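Local coordinates for N-acetylneuraminate lyase (Fusobacterium nucleatum subsp. nucleatum ATCC 25586, PDB 5ZKA), which is a lyase of the dihydrodipicolinate synthetase family, with the TIM-barrel fold, at residues Glu188-Arg191 and Lys192-Asp196. Sequence-based numbering, arbitrary orientation.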
# COMPACT_ATOMS: atom_id res chain seq x y z
N GLU A 188 -9.09 1.03 1.03
CA GLU A 188 -9.91 1.36 2.18
C GLU A 188 -11.19 2.10 1.77
O GLU A 188 -12.25 1.88 2.36
CB GLU A 188 -9.09 2.19 3.17
CG GLU A 188 -9.85 2.68 4.42
CD GLU A 188 -10.73 3.90 4.14
OE1 GLU A 188 -10.33 4.74 3.31
OE2 GLU A 188 -11.82 4.01 4.74
N ARG A 189 -11.11 2.98 0.76
CA ARG A 189 -12.29 3.73 0.33
C ARG A 189 -13.33 2.81 -0.32
O ARG A 189 -14.53 2.97 -0.09
CB ARG A 189 -11.90 4.84 -0.65
CG ARG A 189 -11.10 6.00 -0.05
CD ARG A 189 -12.00 6.96 0.73
NE ARG A 189 -12.20 6.51 2.10
CZ ARG A 189 -13.14 6.98 2.91
NH1 ARG A 189 -13.97 7.92 2.48
NH2 ARG A 189 -13.26 6.50 4.13
N VAL A 190 -12.87 1.84 -1.12
CA VAL A 190 -13.79 0.87 -1.72
C VAL A 190 -14.43 0.01 -0.64
O VAL A 190 -15.64 -0.25 -0.67
CB VAL A 190 -13.05 0.02 -2.77
CG1 VAL A 190 -13.94 -1.11 -3.28
CG2 VAL A 190 -12.59 0.92 -3.93
N ARG A 191 -13.63 -0.44 0.34
CA ARG A 191 -14.17 -1.24 1.44
C ARG A 191 -15.25 -0.48 2.20
O ARG A 191 -16.30 -1.05 2.54
CB ARG A 191 -13.05 -1.66 2.40
CG ARG A 191 -13.54 -2.32 3.70
CD ARG A 191 -13.99 -3.79 3.51
NE ARG A 191 -15.16 -3.90 2.64
CZ ARG A 191 -15.52 -5.01 2.00
NH1 ARG A 191 -14.79 -6.11 2.15
NH2 ARG A 191 -16.59 -5.00 1.20
N LYS A 192 -15.02 0.81 2.47
CA LYS A 192 -16.01 1.58 3.22
C LYS A 192 -17.25 1.86 2.39
O LYS A 192 -18.37 1.81 2.90
CB LYS A 192 -15.41 2.90 3.71
CG LYS A 192 -16.34 3.61 4.70
CD LYS A 192 -16.41 5.10 4.47
CE LYS A 192 -17.70 5.69 5.03
NZ LYS A 192 -18.04 5.14 6.37
N ALA A 193 -17.07 2.17 1.10
CA ALA A 193 -18.21 2.57 0.28
C ALA A 193 -19.12 1.41 -0.10
O ALA A 193 -20.30 1.63 -0.37
CB ALA A 193 -17.71 3.25 -1.00
N PHE A 194 -18.60 0.19 -0.14
CA PHE A 194 -19.34 -0.98 -0.63
C PHE A 194 -19.19 -2.12 0.37
O PHE A 194 -18.56 -3.14 0.08
CB PHE A 194 -18.83 -1.38 -2.02
CG PHE A 194 -18.67 -0.20 -2.95
CD1 PHE A 194 -19.79 0.47 -3.44
CD2 PHE A 194 -17.42 0.23 -3.33
CE1 PHE A 194 -19.65 1.57 -4.29
CE2 PHE A 194 -17.27 1.33 -4.18
CZ PHE A 194 -18.38 1.99 -4.65
N PRO A 195 -19.77 -1.99 1.57
CA PRO A 195 -19.63 -3.05 2.57
C PRO A 195 -20.34 -4.34 2.19
O PRO A 195 -20.07 -5.37 2.81
CB PRO A 195 -20.25 -2.44 3.83
CG PRO A 195 -21.21 -1.42 3.31
CD PRO A 195 -20.58 -0.86 2.07
N ASP A 196 -21.22 -4.32 1.18
CA ASP A 196 -21.95 -5.51 0.77
C ASP A 196 -21.25 -6.29 -0.33
O ASP A 196 -21.75 -7.36 -0.71
CB ASP A 196 -23.36 -5.14 0.31
CG ASP A 196 -23.35 -4.15 -0.85
OD1 ASP A 196 -22.43 -3.30 -0.89
OD2 ASP A 196 -24.27 -4.21 -1.71
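R191 donates from NH2 to the carbonyl O of F194, 2.9 Å away, just after helix 184-193 ends and where the chain has left helical geometry. The bond ties the first residue after this outer helix of the TIM barrel to its last turn. The acceptor lies at the edge of the guanidinium, only 5° out of its plane. CG sits anti to the backbone N (chi1 171°), and bends at chi2 and chi3 turn the chain along the helix toward its C-terminal end. The same NH2 also bonds to the carbonyl of K197, while NH1 takes D216 in a salt bridge and the carbonyl of G214; this spread of acceptors fixes the rotation of the group.

The backbone holds its i to i+4 pattern to the last turn: K192 N to E188 O, A193 N to R189 O at 2.9 Å, and F194 N to V190 O at 3.0 Å, the last more bent at 139°.

R189 grips the E188 carboxylate side-on, NE to OE1 at 2.8 Å and NH2 to OE2 at 2.9 Å. Both groups have further partners on another protein chain of the assembly: acidic side chains for R189 NH1, polar ones for E188. K192 runs alongside R189, its CD 3.5 Å from R189 NH2.

On the side of helix 162-169, F194 packs against L162 and F165, and its ring meets that of F169. A193 CB sits over the centre of one face of the F194 ring, and V190 CG1 meets the ring edge at CD2, 3.7 Å away.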